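PDB 6L2A: mRNA interferase from Mycobacterium tuberculosis, which is probably the toxin of a type II toxin-antitoxin system, an RNA endonuclease of the PemK/MazF family, here in an engineered form. Local coordinates for residues F65-L69 with C80-E85; G48-P54 with Q86-T92. The protein carries 6 engineered substitutions. All blocks are in the same frame, centred on the assembly; numbering follows the deposited sequence.

Interaction 1 of 2, residues F65-L69 with C80-E85; sequences FQVLL and CKAQAE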
loop_
_atom_site.group_PDB
_atom_site.type_symbol
_atom_site.label_atom_id
_atom_site.label_comp_id
_atom_site.label_asym_id
_atom_site.label_seq_id
_atom_site.Cartn_x
_atom_site.Cartn_y
_atom_site.Cartn_z
ATOM N N PHE A 65 9.684 -8.890 4.539
ATOM C CA PHE A 65 8.854 -7.811 4.026
ATOM C C PHE A 65 9.312 -6.449 4.533
ATOM O O PHE A 65 8.554 -5.476 4.454
ATOM C CB PHE A 65 7.385 -8.053 4.383
ATOM C CG PHE A 65 7.164 -8.481 5.807
ATOM C CD1 PHE A 65 7.001 -7.541 6.811
ATOM C CD2 PHE A 65 7.108 -9.826 6.139
ATOM C CE1 PHE A 65 6.792 -7.933 8.119
ATOM C CE2 PHE A 65 6.899 -10.224 7.449
ATOM C CZ PHE A 65 6.739 -9.276 8.438
ATOM N N GLN A 66 10.533 -6.369 5.058
ATOM C CA GLN A 66 11.130 -5.133 5.535
ATOM C C GLN A 66 12.554 -5.052 5.004
ATOM O O GLN A 66 13.166 -6.069 4.669
ATOM C CB GLN A 66 11.116 -5.059 7.069
ATOM C CG GLN A 66 9.744 -5.322 7.680
ATOM C CD GLN A 66 9.804 -5.561 9.177
ATOM O OE1 GLN A 66 10.828 -5.993 9.706
ATOM N NE2 GLN A 66 8.699 -5.293 9.864
ATOM N N VAL A 67 13.084 -3.832 4.918
ATOM C CA VAL A 67 14.389 -3.596 4.306
ATOM C C VAL A 67 15.222 -2.715 5.227
ATOM O O VAL A 67 14.801 -1.609 5.584
ATOM C CB VAL A 67 14.270 -2.951 2.914
ATOM C CG1 VAL A 67 15.655 -2.726 2.318
ATOM C CG2 VAL A 67 13.433 -3.827 1.991
ATOM N N LEU A 68 16.408 -3.194 5.591
ATOM C CA LEU A 68 17.339 -2.400 6.381
ATOM C C LEU A 68 17.874 -1.237 5.552
ATOM O O LEU A 68 18.377 -1.434 4.441
ATOM C CB LEU A 68 18.490 -3.279 6.870
ATOM C CG LEU A 68 19.670 -2.607 7.581
ATOM C CD1 LEU A 68 19.261 -2.102 8.951
ATOM C CD2 LEU A 68 20.841 -3.569 7.689
ATOM N N LEU A 69 17.761 -0.024 6.090
ATOM C CA LEU A 69 18.219 1.190 5.421
ATOM C C LEU A 69 19.404 1.763 6.191
ATOM O O LEU A 69 19.259 2.162 7.350
ATOM C CB LEU A 69 17.094 2.220 5.319
ATOM C CG LEU A 69 15.814 1.770 4.608
ATOM C CD1 LEU A 69 14.761 2.869 4.636
ATOM C CD2 LEU A 69 16.121 1.351 3.178
ATOM N N CYS A 80 17.802 2.141 9.994
ATOM C CA CYS A 80 16.362 2.015 10.117
ATOM C C CYS A 80 15.899 0.910 9.185
ATOM O O CYS A 80 16.672 0.384 8.380
ATOM C CB CYS A 80 15.663 3.336 9.789
ATOM S SG CYS A 80 15.913 4.672 10.981
ATOM N N LYS A 81 14.628 0.548 9.293
ATOM C CA LYS A 81 14.058 -0.421 8.373
ATOM C C LYS A 81 12.757 0.120 7.804
ATOM O O LYS A 81 11.933 0.685 8.528
ATOM C CB LYS A 81 13.831 -1.790 9.042
ATOM C CG LYS A 81 12.870 -1.802 10.210
ATOM C CD LYS A 81 12.638 -3.229 10.688
ATOM C CE LYS A 81 11.529 -3.297 11.721
ATOM N NZ LYS A 81 11.424 -4.652 12.329
ATOM N N ALA A 82 12.605 -0.019 6.490
ATOM C CA ALA A 82 11.341 0.273 5.835
ATOM C C ALA A 82 10.396 -0.899 6.054
ATOM O O ALA A 82 10.790 -2.057 5.893
ATOM C CB ALA A 82 11.552 0.519 4.341
ATOM N N GLN A 83 9.160 -0.600 6.432
ATOM C CA GLN A 83 8.168 -1.616 6.776
ATOM C C GLN A 83 7.127 -1.660 5.661
ATOM O O GLN A 83 6.138 -0.925 5.691
ATOM C CB GLN A 83 7.526 -1.306 8.122
ATOM C CG GLN A 83 8.509 -1.132 9.263
ATOM C CD GLN A 83 7.814 -0.821 10.574
ATOM O OE1 GLN A 83 7.697 0.339 10.969
ATOM N NE2 GLN A 83 7.341 -1.858 11.253
ATOM N N ALA A 84 7.350 -2.534 4.675
ATOM C CA ALA A 84 6.423 -2.636 3.555
ATOM C C ALA A 84 5.045 -3.117 3.983
ATOM O O ALA A 84 4.061 -2.824 3.294
ATOM C CB ALA A 84 6.984 -3.565 2.478
ATOM N N GLU A 85 4.946 -3.845 5.098
ATOM C CA GLU A 85 3.642 -4.268 5.591
ATOM C C GLU A 85 2.831 -3.114 6.167
ATOM O O GLU A 85 1.643 -3.294 6.446
ATOM C CB GLU A 85 3.804 -5.374 6.643
ATOM C CG GLU A 85 4.128 -4.902 8.063
ATOM C CD GLU A 85 5.588 -4.522 8.270
ATOM O OE1 GLU A 85 6.344 -4.428 7.281
ATOM O OE2 GLU A 85 5.983 -4.322 9.439
HETATM O O HOH W 1 8.162 -5.123 12.974
#
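The side-chain oxygen of Q66 is gripped by two donors: K81 NZ reaches Q66 OE1 at 3.0 Å, and the backbone N of Y63 also bonds to it. The ammonium sits above the carbonyl plane of the amide, and its strongest partner is the backbone O of K61. On the nitrogen side of the same amide, Q66 NE2 donates to E85 OE2 at 2.9 Å, in the amide's own plane, on the syn side of the carboxylate but 34° out of its plane. With chi1 at -52°, CG of Q66 stands beside its own N, and the extended chain then carries the amide between lysine and glutamate. E85 folds back at chi2 (-79°), which brings OE1 to the edge of the F65 ring, 3.2 Å from CD1. A water joins Q66 NE2 to K81 NZ, weakly on the lysine side. Beneath this network strands 66-69 and 80-83 pair antiparallel, V67 and A82 exchanging backbone bonds, and CD1 of L69 packs against CB of A82. Bonded at both its O and its N, the Q66 amide has its flip state fixed between a lysine and a glutamate that are probably charged, while E85 OE1 is buried without a polar partner.

Interaction 2 of 2, residues G48-P54 with Q86-T92; sequences GVITVVP and QIRSIAT
T51 and S89 meet through their hydroxyls, OG1 to OG 3.0 Å, at a non-hydrogen-bonded pair of the antiparallel strands 49-56 and 88-91, part of the curled, SH3-like sheet of the MazF fold. Beside them CG2 of T51 lies 3.6 Å from CG1 of I87, the two side chains meeting at a slant. The threonine divides its labour by its torsion: at chi1 -61° the methyl is anti to the backbone N and faces I87, while OG1 turns to the serine. On the other face, CD1 of I90 comes to 4.0 Å from CG1 of V52, nearly at right angles to it; at the end of the strand CG1 of I50 touches CG2 of T92 at 3.6 Å. At the far end, the P54 ring meets the Q86 carbonyl, CD 3.1 Å from Q86 O. Two reciprocal backbone pairs, I50 with I90 and V52 with R88, set the register of the strands that carry these pairs of side chains. Further out, I50 is covered by N39 and A42 of helix 36-45, whereas I87 and V53 rest on L114 of helix 104-117. The hydroxyls face the dimer interface: T51 OG1 bonds to H117 NE2 of the second subunit, and S89 OG to I87 O and E85 O of that subunit. Just past the strands' ends, T92 N reaches G48 O at 2.9 Å, and a water links T92 OG1, 2.6 Å away, to G48 N.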
loop_
_atom_site.group_PDB
_atom_site.type_symbol
_atom_site.label_atom_id
_atom_site.label_comp_id
_atom_site.label_asym_id
_atom_site.label_seq_id
_atom_site.Cartn_x
_atom_site.Cartn_y
_atom_site.Cartn_z
ATOM N N GLY A 48 -3.181 15.206 -4.668
ATOM C CA GLY A 48 -3.210 13.819 -5.063
ATOM C C GLY A 48 -2.618 12.917 -3.988
ATOM O O GLY A 48 -2.061 13.363 -2.994
ATOM N N VAL A 49 -2.774 11.613 -4.235
ATOM C CA VAL A 49 -2.302 10.583 -3.314
ATOM C C VAL A 49 -0.894 10.153 -3.697
ATOM O O VAL A 49 -0.587 9.933 -4.874
ATOM C CB VAL A 49 -3.255 9.372 -3.299
ATOM C CG1 VAL A 49 -4.465 9.654 -2.428
ATOM C CG2 VAL A 49 -3.678 9.007 -4.711
ATOM N N ILE A 50 -0.036 10.041 -2.687
ATOM C CA ILE A 50 1.272 9.407 -2.784
ATOM C C ILE A 50 1.226 8.160 -1.915
ATOM O O ILE A 50 0.515 8.120 -0.907
ATOM C CB ILE A 50 2.407 10.355 -2.328
ATOM C CG1 ILE A 50 2.268 11.712 -3.017
ATOM C CG2 ILE A 50 3.778 9.758 -2.612
ATOM C CD1 ILE A 50 2.459 11.655 -4.515
ATOM N N THR A 51 1.968 7.131 -2.309
ATOM C CA THR A 51 2.048 5.904 -1.531
ATOM C C THR A 51 3.427 5.816 -0.894
ATOM O O THR A 51 4.440 5.994 -1.577
ATOM C CB THR A 51 1.766 4.681 -2.403
ATOM O OG1 THR A 51 0.444 4.786 -2.944
ATOM C CG2 THR A 51 1.861 3.418 -1.577
ATOM N N VAL A 52 3.460 5.569 0.417
ATOM C CA VAL A 52 4.699 5.593 1.181
ATOM C C VAL A 52 4.821 4.326 2.016
ATOM O O VAL A 52 3.834 3.661 2.338
ATOM C CB VAL A 52 4.800 6.836 2.094
ATOM C CG1 VAL A 52 4.750 8.113 1.266
ATOM C CG2 VAL A 52 3.695 6.817 3.143
ATOM N N VAL A 53 6.061 4.011 2.371
ATOM C CA VAL A 53 6.386 2.899 3.260
ATOM C C VAL A 53 7.031 3.466 4.520
ATOM O O VAL A 53 8.130 4.037 4.448
ATOM C CB VAL A 53 7.302 1.884 2.559
ATOM C CG1 VAL A 53 7.902 0.927 3.561
ATOM C CG2 VAL A 53 6.520 1.124 1.498
ATOM N N PRO A 54 6.390 3.348 5.682
ATOM C CA PRO A 54 6.952 3.942 6.900
ATOM C C PRO A 54 8.260 3.286 7.305
ATOM O O PRO A 54 8.526 2.120 7.006
ATOM C CB PRO A 54 5.863 3.697 7.953
ATOM C CG PRO A 54 4.615 3.470 7.169
ATOM C CD PRO A 54 5.049 2.792 5.907
ATOM N N GLN A 86 3.440 -1.938 6.341
ATOM C CA GLN A 86 2.752 -0.759 6.850
ATOM C C GLN A 86 2.479 0.263 5.753
ATOM O O GLN A 86 2.275 1.443 6.051
ATOM C CB GLN A 86 3.563 -0.121 7.980
ATOM C CG GLN A 86 3.913 -1.078 9.108
ATOM C CD GLN A 86 3.152 -0.774 10.380
ATOM O OE1 GLN A 86 1.937 -0.967 10.452
ATOM N NE2 GLN A 86 3.862 -0.292 11.394
ATOM N N ILE A 87 2.468 -0.177 4.492
ATOM C CA ILE A 87 2.314 0.729 3.358
ATOM C C ILE A 87 1.004 1.504 3.465
ATOM O O ILE A 87 -0.038 0.956 3.845
ATOM C CB ILE A 87 2.400 -0.082 2.054
ATOM C CG1 ILE A 87 2.197 0.798 0.821
ATOM C CG2 ILE A 87 1.398 -1.233 2.066
ATOM C CD1 ILE A 87 2.379 0.038 -0.479
ATOM N N ARG A 88 1.063 2.802 3.157
ATOM C CA ARG A 88 -0.107 3.669 3.200
ATOM C C ARG A 88 -0.082 4.630 2.023
ATOM O O ARG A 88 0.977 4.957 1.480
ATOM C CB ARG A 88 -0.190 4.514 4.481
ATOM C CG ARG A 88 0.474 3.944 5.713
ATOM C CD ARG A 88 -0.505 3.148 6.553
ATOM N NE ARG A 88 -0.044 3.033 7.933
ATOM C CZ ARG A 88 -0.238 3.967 8.859
ATOM N NH1 ARG A 88 0.213 3.786 10.092
ATOM N NH2 ARG A 88 -0.885 5.084 8.551
ATOM N N SER A 89 -1.268 5.102 1.655
ATOM C CA SER A 89 -1.424 6.200 0.712
ATOM C C SER A 89 -1.839 7.446 1.477
ATOM O O SER A 89 -2.742 7.392 2.318
ATOM C CB SER A 89 -2.452 5.867 -0.370
ATOM O OG SER A 89 -1.979 4.823 -1.204
ATOM N N ILE A 90 -1.169 8.561 1.194
ATOM C CA ILE A 90 -1.406 9.813 1.893
ATOM C C ILE A 90 -1.617 10.914 0.867
ATOM O O ILE A 90 -1.223 10.798 -0.295
ATOM C CB ILE A 90 -0.243 10.182 2.839
ATOM C CG1 ILE A 90 1.063 10.285 2.050
ATOM C CG2 ILE A 90 -0.112 9.154 3.952
ATOM C CD1 ILE A 90 2.233 10.814 2.865
ATOM N N ALA A 91 -2.253 11.990 1.314
ATOM C CA ALA A 91 -2.344 13.189 0.499
ATOM C C ALA A 91 -0.984 13.870 0.423
ATOM O O ALA A 91 -0.174 13.790 1.350
ATOM C CB ALA A 91 -3.383 14.150 1.075
ATOM N N THR A 92 -0.731 14.545 -0.702
ATOM C CA THR A 92 0.490 15.340 -0.804
ATOM C C THR A 92 0.544 16.403 0.283
ATOM O O THR A 92 1.633 16.802 0.709
ATOM C CB THR A 92 0.598 15.992 -2.182
ATOM O OG1 THR A 92 -0.532 16.848 -2.400
ATOM C CG2 THR A 92 0.650 14.938 -3.272
HETATM O O HOH W 2 -3.054 16.608 -1.774
#

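Overall arrangement
Both contacts are antiparallel strand pairs of one sheet, and strand 49-56 joins them, pairing antiparallel with 88-91 in interaction 2 and also with 80-83 of interaction 1. They touch where Q83 N approaches P54 O at 2.9 Å, a probable hydrogen bond, and where CG1 of V53 packs on CB of A82. Interaction 1, nested along the chain within the loop that interaction 2 closes, is the more buried, yet it carries charged and amide groups along one face. Interaction 2 is partly buried and depends on aliphatic contacts and paired hydroxyls. Its hydroxyls serve the dimer interface, which interaction 1 meets through E85. Helix 104-117 backs both.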